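Local coordinates for uncharacterized protein (Singapore grouper iridovirus, PDB 3RJ2) that binds histone H3 and is built as a compact beta-rich single chain encoded by a fish iridovirus, at residues C9-A14 with W34-P39; T19-N24 with Y115-G120; N102-N107 with A129-T134. One frame throughout, in Å; residues are numbered along the deposited sequence.

Contact 1 (C9-A14 with W34-P39); sequences CEFVNA and WTYKFP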
ATOM      1  N   CYS A   9       3.390   8.205  -3.129  1.00 22.76           N
ATOM      2  CA  CYS A   9       4.343   7.753  -2.117  1.00 22.60           C
ATOM      3  C   CYS A   9       5.755   8.244  -2.402  1.00 21.85           C
ATOM      4  O   CYS A   9       6.324   7.931  -3.458  1.00 20.74           O
ATOM      5  CB  CYS A   9       4.376   6.225  -2.029  1.00 22.98           C
ATOM      6  SG  CYS A   9       2.769   5.429  -1.862  1.00 27.11           S
ATOM      7  N   GLU A  10       6.295   9.016  -1.453  1.00 20.89           N
ATOM      8  CA  GLU A  10       7.715   9.376  -1.425  1.00 20.68           C
ATOM      9  C   GLU A  10       8.460   8.503  -0.414  1.00 19.03           C
ATOM     10  O   GLU A  10       8.303   8.661   0.791  1.00 18.45           O
ATOM     11  CB  GLU A  10       7.930  10.851  -1.067  1.00 21.00           C
ATOM     12  CG  GLU A  10       7.472  11.836  -2.118  1.00 25.43           C
ATOM     13  CD  GLU A  10       7.803  13.305  -1.772  1.00 30.71           C
ATOM     14  OE1 GLU A  10       8.010  13.627  -0.576  1.00 32.46           O
ATOM     15  OE2 GLU A  10       7.850  14.138  -2.713  1.00 32.24           O
ATOM     16  N   PHE A  11       9.258   7.580  -0.933  1.00 17.76           N
ATOM     17  CA  PHE A  11      10.147   6.758  -0.138  1.00 16.88           C
ATOM     18  C   PHE A  11      11.465   7.481  -0.031  1.00 16.14           C
ATOM     19  O   PHE A  11      12.025   7.894  -1.040  1.00 16.73           O
ATOM     20  CB  PHE A  11      10.330   5.389  -0.775  1.00 16.22           C
ATOM     21  CG  PHE A  11       9.146   4.493  -0.602  1.00 15.95           C
ATOM     22  CD1 PHE A  11       8.194   4.382  -1.601  1.00 15.37           C
ATOM     23  CD2 PHE A  11       8.969   3.780   0.576  1.00 15.42           C
ATOM     24  CE1 PHE A  11       7.093   3.567  -1.441  1.00 15.75           C
ATOM     25  CE2 PHE A  11       7.868   2.954   0.743  1.00 15.24           C
ATOM     26  CZ  PHE A  11       6.926   2.850  -0.264  1.00 14.07           C
ATOM     27  N   VAL A  12      11.928   7.665   1.200  1.00 15.63           N
ATOM     28  CA  VAL A  12      13.137   8.446   1.492  1.00 15.12           C
ATOM     29  C   VAL A  12      14.202   7.505   2.027  1.00 15.01           C
ATOM     30  O   VAL A  12      13.920   6.729   2.929  1.00 14.69           O
ATOM     31  CB  VAL A  12      12.844   9.561   2.545  1.00 15.02           C
ATOM     32  CG1 VAL A  12      14.008  10.540   2.658  1.00 15.26           C
ATOM     33  CG2 VAL A  12      11.568  10.304   2.204  1.00 14.85           C
ATOM     34  N   ASN A  13      15.413   7.545   1.460  1.00 15.73           N
ATOM     35  CA  ASN A  13      16.512   6.733   1.993  1.00 16.48           C
ATOM     36  C   ASN A  13      17.213   7.415   3.176  1.00 17.67           C
ATOM     37  O   ASN A  13      16.755   8.460   3.630  1.00 17.77           O
ATOM     38  CB  ASN A  13      17.480   6.273   0.885  1.00 16.44           C
ATOM     39  CG  ASN A  13      18.350   7.408   0.322  1.00 16.93           C
ATOM     40  OD1 ASN A  13      18.350   8.534   0.823  1.00 17.29           O
ATOM     41  ND2 ASN A  13      19.105   7.095  -0.729  1.00 15.04           N
ATOM     42  N   ALA A  14      18.321   6.838   3.662  1.00 18.74           N
ATOM     43  CA  ALA A  14      19.002   7.336   4.861  1.00 19.90           C
ATOM     44  C   ALA A  14      19.585   8.746   4.714  1.00 20.92           C
ATOM     45  O   ALA A  14      19.735   9.472   5.693  1.00 21.53           O
ATOM     46  CB  ALA A  14      20.089   6.357   5.300  1.00 19.79           C
ATOM     47  N   TRP A  34      -1.204  -2.978  -3.733  1.00 12.94           N
ATOM     48  CA  TRP A  34       0.043  -2.579  -4.342  1.00 12.56           C
ATOM     49  C   TRP A  34       1.208  -3.165  -3.554  1.00 12.29           C
ATOM     50  O   TRP A  34       1.244  -3.073  -2.328  1.00 11.19           O
ATOM     51  CB  TRP A  34       0.106  -1.057  -4.377  1.00 12.62           C
ATOM     52  CG  TRP A  34       1.369  -0.453  -4.872  1.00 11.58           C
ATOM     53  CD1 TRP A  34       1.741  -0.272  -6.176  1.00 12.08           C
ATOM     54  CD2 TRP A  34       2.422   0.100  -4.070  1.00 12.13           C
ATOM     55  NE1 TRP A  34       2.978   0.344  -6.233  1.00 12.17           N
ATOM     56  CE2 TRP A  34       3.411   0.590  -4.953  1.00 12.57           C
ATOM     57  CE3 TRP A  34       2.639   0.208  -2.682  1.00 13.11           C
ATOM     58  CZ2 TRP A  34       4.598   1.208  -4.493  1.00 12.72           C
ATOM     59  CZ3 TRP A  34       3.828   0.826  -2.225  1.00 12.01           C
ATOM     60  CH2 TRP A  34       4.779   1.319  -3.133  1.00 11.68           C
ATOM     61  N   THR A  35       2.136  -3.782  -4.279  1.00 12.12           N
ATOM     62  CA  THR A  35       3.357  -4.362  -3.717  1.00 13.03           C
ATOM     63  C   THR A  35       4.618  -3.736  -4.328  1.00 12.55           C
ATOM     64  O   THR A  35       4.726  -3.600  -5.541  1.00 12.65           O
ATOM     65  CB  THR A  35       3.406  -5.891  -3.953  1.00 13.17           C
ATOM     66  OG1 THR A  35       2.219  -6.481  -3.420  1.00 14.43           O
ATOM     67  CG2 THR A  35       4.621  -6.512  -3.253  1.00 13.32           C
ATOM     68  N   TYR A  36       5.571  -3.371  -3.480  1.00 12.40           N
ATOM     69  CA  TYR A  36       6.800  -2.731  -3.938  1.00 12.82           C
ATOM     70  C   TYR A  36       7.995  -3.376  -3.270  1.00 13.13           C
ATOM     71  O   TYR A  36       8.120  -3.338  -2.045  1.00 13.28           O
ATOM     72  CB  TYR A  36       6.754  -1.234  -3.616  1.00 12.42           C
ATOM     73  CG  TYR A  36       7.980  -0.405  -3.948  1.00 13.36           C
ATOM     74  CD1 TYR A  36       8.715  -0.610  -5.123  1.00 15.48           C
ATOM     75  CD2 TYR A  36       8.370   0.632  -3.114  1.00 14.03           C
ATOM     76  CE1 TYR A  36       9.825   0.194  -5.437  1.00 16.04           C
ATOM     77  CE2 TYR A  36       9.476   1.427  -3.407  1.00 15.34           C
ATOM     78  CZ  TYR A  36      10.190   1.212  -4.567  1.00 16.32           C
ATOM     79  OH  TYR A  36      11.274   2.011  -4.840  1.00 17.21           O
ATOM     80  N   LYS A  37       8.860  -3.974  -4.079  1.00 13.56           N
ATOM     81  CA  LYS A  37      10.133  -4.504  -3.608  1.00 14.67           C
ATOM     82  C   LYS A  37      11.132  -3.359  -3.609  1.00 14.51           C
ATOM     83  O   LYS A  37      11.326  -2.721  -4.633  1.00 14.52           O
ATOM     84  CB  LYS A  37      10.630  -5.619  -4.536  1.00 15.27           C
ATOM     85  CG  LYS A  37      11.834  -6.370  -3.985  1.00 16.98           C
ATOM     86  CD  LYS A  37      12.375  -7.377  -4.986  1.00 20.06           C
ATOM     87  CE  LYS A  37      13.734  -7.892  -4.529  1.00 22.95           C
ATOM     88  NZ  LYS A  37      14.113  -9.154  -5.257  1.00 27.56           N
ATOM     89  N   PHE A  38      11.742  -3.085  -2.461  1.00 14.75           N
ATOM     90  CA  PHE A  38      12.716  -1.993  -2.340  1.00 15.07           C
ATOM     91  C   PHE A  38      13.982  -2.278  -3.150  1.00 15.91           C
ATOM     92  O   PHE A  38      14.552  -3.367  -3.038  1.00 15.82           O
ATOM     93  CB  PHE A  38      13.107  -1.756  -0.879  1.00 14.29           C
ATOM     94  CG  PHE A  38      11.954  -1.326   0.025  1.00 13.83           C
ATOM     95  CD1 PHE A  38      10.705  -0.986  -0.496  1.00 12.93           C
ATOM     96  CD2 PHE A  38      12.144  -1.242   1.402  1.00 11.57           C
ATOM     97  CE1 PHE A  38       9.669  -0.576   0.347  1.00 13.53           C
ATOM     98  CE2 PHE A  38      11.112  -0.834   2.245  1.00 11.75           C
ATOM     99  CZ  PHE A  38       9.880  -0.505   1.720  1.00 11.15           C
ATOM    100  N   PRO A  39      14.412  -1.312  -3.985  1.00 16.81           N
ATOM    101  CA  PRO A  39      15.713  -1.442  -4.650  1.00 17.32           C
ATOM    102  C   PRO A  39      16.859  -1.000  -3.721  1.00 18.01           C
ATOM    103  O   PRO A  39      18.025  -1.248  -4.027  1.00 17.91           O
ATOM    104  CB  PRO A  39      15.580  -0.507  -5.853  1.00 17.27           C
ATOM    105  CG  PRO A  39      14.651   0.579  -5.382  1.00 17.04           C
ATOM    106  CD  PRO A  39      13.671  -0.124  -4.457  1.00 16.63           C
TER

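Contact 2 (T19-N24 with Y115-G120); sequences TTILVN and YDETEG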
ATOM      1  N   THR A  19      12.382   8.865  -3.538  1.00 24.07           N
ATOM      2  CA  THR A  19      11.908   8.130  -4.700  1.00 23.72           C
ATOM      3  C   THR A  19      10.386   8.239  -4.675  1.00 23.44           C
ATOM      4  O   THR A  19       9.722   7.797  -3.736  1.00 22.06           O
ATOM      5  CB  THR A  19      12.378   6.656  -4.654  1.00 24.20           C
ATOM      6  OG1 THR A  19      13.813   6.607  -4.685  1.00 25.00           O
ATOM      7  CG2 THR A  19      11.810   5.826  -5.821  1.00 24.55           C
ATOM      8  N   THR A  20       9.841   8.880  -5.698  1.00 23.74           N
ATOM      9  CA  THR A  20       8.410   9.073  -5.777  1.00 24.46           C
ATOM     10  C   THR A  20       7.775   7.975  -6.617  1.00 24.38           C
ATOM     11  O   THR A  20       8.276   7.628  -7.690  1.00 24.44           O
ATOM     12  CB  THR A  20       8.059  10.464  -6.325  1.00 24.79           C
ATOM     13  OG1 THR A  20       8.730  11.455  -5.535  1.00 25.28           O
ATOM     14  CG2 THR A  20       6.545  10.707  -6.259  1.00 24.93           C
ATOM     15  N   ILE A  21       6.691   7.414  -6.098  1.00 24.39           N
ATOM     16  CA  ILE A  21       5.908   6.442  -6.828  1.00 24.72           C
ATOM     17  C   ILE A  21       4.456   6.877  -6.785  1.00 25.33           C
ATOM     18  O   ILE A  21       3.938   7.215  -5.725  1.00 25.14           O
ATOM     19  CB  ILE A  21       6.088   5.034  -6.241  1.00 24.92           C
ATOM     20  CG1 ILE A  21       7.547   4.589  -6.419  1.00 25.08           C
ATOM     21  CG2 ILE A  21       5.122   4.041  -6.897  1.00 24.89           C
ATOM     22  CD1 ILE A  21       7.907   3.371  -5.691  1.00 25.81           C
ATOM     23  N   LEU A  22       3.808   6.896  -7.945  1.00 26.20           N
ATOM     24  CA  LEU A  22       2.404   7.257  -8.015  1.00 27.70           C
ATOM     25  C   LEU A  22       1.625   5.978  -8.272  1.00 28.48           C
ATOM     26  O   LEU A  22       1.705   5.412  -9.355  1.00 28.47           O
ATOM     27  CB  LEU A  22       2.169   8.272  -9.144  1.00 27.73           C
ATOM     28  CG  LEU A  22       1.157   9.409  -8.967  1.00 29.03           C
ATOM     29  CD1 LEU A  22       0.837  10.046 -10.326  1.00 30.53           C
ATOM     30  CD2 LEU A  22      -0.113   8.966  -8.293  1.00 28.57           C
ATOM     31  N   VAL A  23       0.866   5.516  -7.287  1.00 29.65           N
ATOM     32  CA  VAL A  23       0.199   4.217  -7.429  1.00 31.16           C
ATOM     33  C   VAL A  23      -0.862   4.078  -8.545  1.00 32.37           C
ATOM     34  O   VAL A  23      -0.642   3.327  -9.501  1.00 33.59           O
ATOM     35  CB  VAL A  23      -0.256   3.631  -6.085  1.00 30.90           C
ATOM     36  CG1 VAL A  23      -0.966   2.328  -6.318  1.00 30.68           C
ATOM     37  CG2 VAL A  23       0.972   3.397  -5.200  1.00 30.94           C
ATOM     38  N   ASN A  24      -1.984   4.777  -8.475  1.00 33.34           N
ATOM     39  CA  ASN A  24      -3.033   4.527  -9.476  1.00 34.25           C
ATOM     40  C   ASN A  24      -3.395   5.713 -10.404  1.00 35.36           C
ATOM     41  O   ASN A  24      -3.803   6.750  -9.933  1.00 35.74           O
ATOM     42  CB  ASN A  24      -4.272   4.003  -8.737  1.00 33.69           C
ATOM     43  CG  ASN A  24      -5.504   3.949  -9.604  1.00 33.01           C
ATOM     44  OD1 ASN A  24      -5.444   3.567 -10.770  1.00 33.59           O
ATOM     45  ND2 ASN A  24      -6.641   4.315  -9.030  1.00 30.46           N
ATOM     46  N   TYR A 115      -1.279  -4.064  -8.198  1.00 22.70           N
ATOM     47  CA  TYR A 115      -0.164  -3.382  -8.839  1.00 23.86           C
ATOM     48  C   TYR A 115       1.157  -3.914  -8.308  1.00 24.84           C
ATOM     49  O   TYR A 115       1.446  -3.798  -7.124  1.00 24.08           O
ATOM     50  CB  TYR A 115      -0.237  -1.868  -8.616  1.00 23.18           C
ATOM     51  CG  TYR A 115      -1.406  -1.175  -9.279  1.00 24.01           C
ATOM     52  CD1 TYR A 115      -1.492  -1.067 -10.671  1.00 24.68           C
ATOM     53  CD2 TYR A 115      -2.413  -0.600  -8.516  1.00 25.30           C
ATOM     54  CE1 TYR A 115      -2.567  -0.411 -11.283  1.00 26.20           C
ATOM     55  CE2 TYR A 115      -3.494   0.063  -9.114  1.00 27.07           C
ATOM     56  CZ  TYR A 115      -3.561   0.151 -10.500  1.00 27.85           C
ATOM     57  OH  TYR A 115      -4.626   0.799 -11.093  1.00 29.99           O
ATOM     58  N   ASP A 116       1.950  -4.527  -9.175  1.00 27.05           N
ATOM     59  CA  ASP A 116       3.290  -4.916  -8.771  1.00 29.40           C
ATOM     60  C   ASP A 116       4.218  -3.903  -9.367  1.00 30.69           C
ATOM     61  O   ASP A 116       4.275  -3.756 -10.582  1.00 31.22           O
ATOM     62  CB  ASP A 116       3.674  -6.322  -9.219  1.00 29.52           C
ATOM     63  CG  ASP A 116       4.957  -6.809  -8.549  1.00 30.93           C
ATOM     64  OD1 ASP A 116       6.049  -6.285  -8.884  1.00 32.02           O
ATOM     65  OD2 ASP A 116       4.871  -7.700  -7.666  1.00 31.99           O
ATOM     66  N   GLU A 117       4.955  -3.225  -8.500  1.00 32.52           N
ATOM     67  CA  GLU A 117       5.656  -1.997  -8.860  1.00 34.51           C
ATOM     68  C   GLU A 117       6.605  -2.070 -10.058  1.00 35.83           C
ATOM     69  O   GLU A 117       6.701  -1.107 -10.829  1.00 36.45           O
ATOM     70  CB  GLU A 117       6.345  -1.391  -7.643  1.00 34.10           C
ATOM     71  CG  GLU A 117       6.791   0.036  -7.848  1.00 35.89           C
ATOM     72  CD  GLU A 117       5.795   0.875  -8.637  1.00 36.77           C
ATOM     73  OE1 GLU A 117       4.605   0.939  -8.247  1.00 36.27           O
ATOM     74  OE2 GLU A 117       6.219   1.476  -9.647  1.00 37.73           O
ATOM     75  N   THR A 118       7.304  -3.185 -10.227  1.00 37.13           N
ATOM     76  CA  THR A 118       8.221  -3.289 -11.372  1.00 38.86           C
ATOM     77  C   THR A 118       7.913  -4.453 -12.344  1.00 39.07           C
ATOM     78  O   THR A 118       8.509  -4.552 -13.426  1.00 39.36           O
ATOM     79  CB  THR A 118       9.716  -3.207 -10.938  1.00 39.28           C
ATOM     80  OG1 THR A 118       9.931  -4.006  -9.762  1.00 40.11           O
ATOM     81  CG2 THR A 118      10.100  -1.745 -10.628  1.00 40.38           C
ATOM     82  N   GLU A 119       6.960  -5.302 -11.955  1.00 39.27           N
ATOM     83  CA  GLU A 119       6.479  -6.405 -12.790  1.00 39.13           C
ATOM     84  C   GLU A 119       5.027  -6.246 -13.288  1.00 38.17           C
ATOM     85  O   GLU A 119       4.409  -7.217 -13.724  1.00 38.12           O
ATOM     86  CB  GLU A 119       6.661  -7.738 -12.061  1.00 39.74           C
ATOM     87  CG  GLU A 119       8.115  -8.196 -11.990  1.00 42.59           C
ATOM     88  CD  GLU A 119       8.367  -9.151 -10.836  1.00 45.78           C
ATOM     89  OE1 GLU A 119       7.760 -10.247 -10.821  1.00 46.62           O
ATOM     90  OE2 GLU A 119       9.173  -8.800  -9.941  1.00 47.42           O
ATOM     91  N   GLY A 120       4.498  -5.025 -13.218  1.00 37.21           N
ATOM     92  CA  GLY A 120       3.227  -4.669 -13.855  1.00 35.88           C
ATOM     93  C   GLY A 120       1.934  -4.947 -13.097  1.00 35.03           C
ATOM     94  O   GLY A 120       1.917  -5.621 -12.062  1.00 35.12           O
TER

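Contact 3 (N102-N107 with A129-T134); sequences NVSLTN and AEFART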
ATOM      1  N   ASN A 102     -11.260  -0.882   4.275  1.00 16.85           N
ATOM      2  CA  ASN A 102     -12.577  -0.775   4.926  1.00 17.95           C
ATOM      3  C   ASN A 102     -13.652  -1.498   4.132  1.00 18.57           C
ATOM      4  O   ASN A 102     -14.668  -1.893   4.697  1.00 19.54           O
ATOM      5  CB  ASN A 102     -12.989   0.677   5.234  1.00 17.41           C
ATOM      6  CG  ASN A 102     -13.039   1.551   4.015  1.00 18.20           C
ATOM      7  OD1 ASN A 102     -14.116   2.024   3.615  1.00 21.83           O
ATOM      8  ND2 ASN A 102     -11.886   1.793   3.411  1.00 16.09           N
ATOM      9  N   VAL A 103     -13.407  -1.660   2.829  1.00 18.90           N
ATOM     10  CA  VAL A 103     -14.273  -2.410   1.925  1.00 19.04           C
ATOM     11  C   VAL A 103     -13.758  -3.852   1.703  1.00 18.91           C
ATOM     12  O   VAL A 103     -14.464  -4.808   2.000  1.00 18.79           O
ATOM     13  CB  VAL A 103     -14.423  -1.669   0.577  1.00 19.45           C
ATOM     14  CG1 VAL A 103     -15.120  -2.540  -0.473  1.00 20.44           C
ATOM     15  CG2 VAL A 103     -15.191  -0.346   0.772  1.00 20.38           C
ATOM     16  N   SER A 104     -12.521  -3.993   1.222  1.00 18.23           N
ATOM     17  CA  SER A 104     -11.983  -5.288   0.803  1.00 17.69           C
ATOM     18  C   SER A 104     -11.796  -6.318   1.920  1.00 17.60           C
ATOM     19  O   SER A 104     -11.797  -7.522   1.655  1.00 17.73           O
ATOM     20  CB  SER A 104     -10.665  -5.109   0.034  1.00 17.65           C
ATOM     21  OG  SER A 104      -9.616  -4.657   0.865  1.00 15.91           O
ATOM     22  N   LEU A 105     -11.646  -5.872   3.161  1.00 17.41           N
ATOM     23  CA  LEU A 105     -11.405  -6.824   4.256  1.00 17.59           C
ATOM     24  C   LEU A 105     -12.613  -7.715   4.495  1.00 17.67           C
ATOM     25  O   LEU A 105     -12.466  -8.904   4.765  1.00 17.29           O
ATOM     26  CB  LEU A 105     -10.996  -6.130   5.558  1.00 17.23           C
ATOM     27  CG  LEU A 105     -10.740  -7.008   6.784  1.00 17.21           C
ATOM     28  CD1 LEU A 105      -9.621  -8.033   6.542  1.00 16.75           C
ATOM     29  CD2 LEU A 105     -10.448  -6.156   8.015  1.00 16.94           C
ATOM     30  N   THR A 106     -13.801  -7.129   4.377  1.00 18.30           N
ATOM     31  CA  THR A 106     -15.045  -7.872   4.545  1.00 18.59           C
ATOM     32  C   THR A 106     -15.579  -8.378   3.205  1.00 18.93           C
ATOM     33  O   THR A 106     -16.316  -9.362   3.167  1.00 18.45           O
ATOM     34  CB  THR A 106     -16.091  -7.027   5.275  1.00 18.40           C
ATOM     35  OG1 THR A 106     -15.952  -5.671   4.860  1.00 20.10           O
ATOM     36  CG2 THR A 106     -15.853  -7.084   6.777  1.00 19.20           C
ATOM     37  N   ASN A 107     -15.188  -7.715   2.111  1.00 19.77           N
ATOM     38  CA  ASN A 107     -15.572  -8.117   0.742  1.00 20.41           C
ATOM     39  C   ASN A 107     -14.352  -8.320  -0.139  1.00 20.12           C
ATOM     40  O   ASN A 107     -14.124  -7.525  -1.055  1.00 20.11           O
ATOM     41  CB  ASN A 107     -16.425  -7.042   0.060  1.00 21.16           C
ATOM     42  CG  ASN A 107     -17.594  -6.609   0.890  1.00 23.70           C
ATOM     43  OD1 ASN A 107     -18.470  -7.407   1.207  1.00 25.42           O
ATOM     44  ND2 ASN A 107     -17.627  -5.324   1.239  1.00 29.12           N
ATOM     45  N   ALA A 129      -9.220 -16.546   1.600  1.00 15.53           N
ATOM     46  CA  ALA A 129      -7.909 -17.150   1.898  1.00 15.14           C
ATOM     47  C   ALA A 129      -6.748 -16.482   1.159  1.00 14.61           C
ATOM     48  O   ALA A 129      -5.705 -16.223   1.749  1.00 14.18           O
ATOM     49  CB  ALA A 129      -7.919 -18.652   1.605  1.00 15.35           C
ATOM     50  N   GLU A 130      -6.937 -16.212  -0.124  1.00 14.24           N
ATOM     51  CA  GLU A 130      -5.927 -15.513  -0.929  1.00 14.25           C
ATOM     52  C   GLU A 130      -5.742 -14.076  -0.428  1.00 13.96           C
ATOM     53  O   GLU A 130      -4.635 -13.544  -0.428  1.00 13.56           O
ATOM     54  CB  GLU A 130      -6.337 -15.508  -2.402  1.00 14.50           C
ATOM     55  CG  GLU A 130      -6.407 -16.904  -3.041  1.00 16.15           C
ATOM     56  CD  GLU A 130      -7.042 -16.906  -4.436  1.00 19.21           C
ATOM     57  OE1 GLU A 130      -8.007 -16.138  -4.675  1.00 20.58           O
ATOM     58  OE2 GLU A 130      -6.576 -17.688  -5.295  1.00 20.03           O
ATOM     59  N   PHE A 131      -6.833 -13.457   0.013  1.00 13.50           N
ATOM     60  CA  PHE A 131      -6.773 -12.102   0.524  1.00 13.07           C
ATOM     61  C   PHE A 131      -6.013 -12.105   1.835  1.00 13.36           C
ATOM     62  O   PHE A 131      -5.098 -11.315   2.009  1.00 13.34           O
ATOM     63  CB  PHE A 131      -8.171 -11.506   0.718  1.00 12.67           C
ATOM     64  CG  PHE A 131      -8.156 -10.070   1.144  1.00 12.25           C
ATOM     65  CD1 PHE A 131      -8.156  -9.051   0.197  1.00 12.42           C
ATOM     66  CD2 PHE A 131      -8.116  -9.734   2.487  1.00 11.08           C
ATOM     67  CE1 PHE A 131      -8.137  -7.717   0.584  1.00 12.10           C
ATOM     68  CE2 PHE A 131      -8.090  -8.407   2.890  1.00 11.29           C
ATOM     69  CZ  PHE A 131      -8.110  -7.392   1.936  1.00 11.01           C
ATOM     70  N   ALA A 132      -6.400 -12.985   2.759  1.00 13.66           N
ATOM     71  CA  ALA A 132      -5.722 -13.081   4.059  1.00 13.65           C
ATOM     72  C   ALA A 132      -4.208 -13.289   3.931  1.00 13.83           C
ATOM     73  O   ALA A 132      -3.414 -12.688   4.678  1.00 13.13           O
ATOM     74  CB  ALA A 132      -6.317 -14.187   4.877  1.00 13.97           C
ATOM     75  N   ARG A 133      -3.814 -14.121   2.971  1.00 13.63           N
ATOM     76  CA  ARG A 133      -2.406 -14.355   2.701  1.00 14.31           C
ATOM     77  C   ARG A 133      -1.648 -13.036   2.438  1.00 14.04           C
ATOM     78  O   ARG A 133      -0.524 -12.844   2.934  1.00 13.73           O
ATOM     79  CB  ARG A 133      -2.233 -15.318   1.527  1.00 14.15           C
ATOM     80  CG  ARG A 133      -0.796 -15.765   1.355  1.00 16.21           C
ATOM     81  CD  ARG A 133      -0.410 -15.854  -0.111  1.00 19.90           C
ATOM     82  NE  ARG A 133       0.996 -15.504  -0.233  1.00 25.89           N
ATOM     83  CZ  ARG A 133       1.476 -14.374  -0.744  1.00 27.87           C
ATOM     84  NH1 ARG A 133       0.668 -13.442  -1.244  1.00 25.81           N
ATOM     85  NH2 ARG A 133       2.795 -14.193  -0.779  1.00 31.44           N
ATOM     86  N   THR A 134      -2.266 -12.119   1.692  1.00 13.41           N
ATOM     87  CA  THR A 134      -1.597 -10.859   1.336  1.00 12.49           C
ATOM     88  C   THR A 134      -1.385  -9.925   2.536  1.00 12.35           C
ATOM     89  O   THR A 134      -0.626  -8.984   2.439  1.00 12.14           O
ATOM     90  CB  THR A 134      -2.335 -10.069   0.221  1.00 12.90           C
ATOM     91  OG1 THR A 134      -3.545  -9.504   0.740  1.00 10.82           O
ATOM     92  CG2 THR A 134      -2.625 -10.949  -0.996  1.00 12.24           C
TER

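Contact 1 (C9-A14 with W34-P39)
Three aromatic rings, those of Trp34 and Tyr36 of strand 31-37 and of Phe38 just past it, all reach the single ring of Phe11, and none of the three meets it as a regular stack. Tyr36 supplies the face contact: its CE2 stands 3.6 Å above the Phe11 plane, displaced toward the rim, and the two planes are inclined at 53° with centroids 5.2 Å apart. That tilt is too steep for an offset stack and too shallow for a T-shape. Trp34 and Phe11 approach each other from opposite directions and meet rim to rim, with Trp34 CH2 at 3.6 Å from Phe11 CE1 and near the plane of both rings. Phe38 completes the grouping at Phe11 CE2, which lies 4.0 Å from Phe38 CE1, and the planes are again oblique, at 57°. Trp34 and Tyr36, two apart in their strand, leave it on the same side; CG anti to the backbone N in both then sets how their rings lie. A fourth, looser contact is sulfur-aromatic: Cys9 SG sits 5.1 Å from the centroid of the six-membered Trp34 ring, obliquely placed. The polar ends are held elsewhere, Trp34 NE1 by Glu117 and Tyr36 OH by the hydroxyl of Tyr42, whose ring also meets Phe11 and Phe38. In the fold this aromatic cluster packs one beta sheet against the other: strand 6-12, backbone-bonded to strand 18-22 through Cys9 and Phe11, brings the first side, and strand 31-37 brings the second. Leu45 of strand 44-50 touches Cys9 and Phe11, Ile97 of strand 94-98 touches Cys9 and Trp34, and Trp34 and Tyr36 also pack on Ile21 of strand 18-22.

Contact 2 (T19-N24 with Y115-G120)
Tyr115 loses the most surface here, followed by Glu117 and Ile21, and the three join two layers of a sheet-on-sheet beta fold: 19-24 runs off the edge strand 18-22 of the antiparallel sheet, while 115-120 leaves strand 111-116 of the mixed sheet through a tight turn. The turn itself is closed by the backbone bond from Asp116 N to Gly120 O, 3.1 Å. The Tyr115 ring turns one face to the chain just after strand 18-22. The carbonyl oxygen of Val23 stands 4.2 Å above the plane of the Tyr115 ring, over its centre, and Val23 CG1 touches the ring at CD2, 3.9 Å away. Trp32 adds an edge-to-face partner to the same ring. Farther along, Ile21 and Glu117 pass alongside each other in opposite directions. With CG anti to the backbone N (chi1 -165°) and a bend at chi2, the Glu117 chain carries its carboxylate back to Ile21, whose CG2 is 3.4 Å from Glu117 OE1, while Ile21 CD1 packs on Glu117 CG. The bond from Trp34 to that oxygen helps hold the carboxylate against Ile21. Asn24 has its amide nitrogen bound to the carbonyls of Ile5 and Trp27, and its OD1 lies 2.9 Å from Tyr115 OH, with amide and ring planes 28° apart.

Contact 3 (N102-N107 with A129-T134)
The short helix 101-104, with the residue after it, and the C-terminal helix 128-136 meet through one inserted aromatic ring, that of Phe131. Its CG is anti to the backbone N (chi1 -176°), which swings the ring off the C-terminal helix toward Ser104 and Leu105. Ser104 makes the nearer approach: its OG is 3.3 Å from Phe131 CZ, and its carbonyl oxygen stands 3.7 Å above the ring plane, offset toward the rim. Leu105 comes across at about a right angle, its CD1 lying 4.0 Å from Phe131 CE2 and its CA slightly nearer, at 3.9 Å. The contact is therefore van der Waals packing of one ring against segment 102-107, with 136 Å² buried in all. Within that segment, Asn107 N bonds Val103 O at 3.0 Å. Within the C-terminal helix, Thr134 OG1 bonds Phe131 O at 2.7 Å, in the carbonyl plane and on a lone pair, and that hydroxyl also pairs with His98, whose ring meets Phe131 edge-to-face. Val111 of strand 111-116 touches both Ser104 and Phe131. The arrangement is that of a C-terminal helix packed beside the mixed sheet, its Phe131 against Val111 and His98 of that sheet.

How the contacts relate
Contacts 1 and 2 are two parts of one interface between the sheets and touch directly: Tyr36 CZ packs on Ile21 CD1 at 3.3 Å. Their strands are neighbours in both sheets, 6-12 beside 18-22 and 31-37 beside 111-116. Both are centred about 10 Å from the centre of the chain. Contact 3, centred about 13 Å from it and on the opposite side from contact 1, touches neither and joins the short helical segment and what follows it to the C-terminal helix. All three are largely buried, though contact 3 includes the exposed Leu105. Aromatic carbon dominates contact 1, contact 2 mixes a tyrosine with a carboxylate and an amide, and contact 3 rests on a lone phenylalanine.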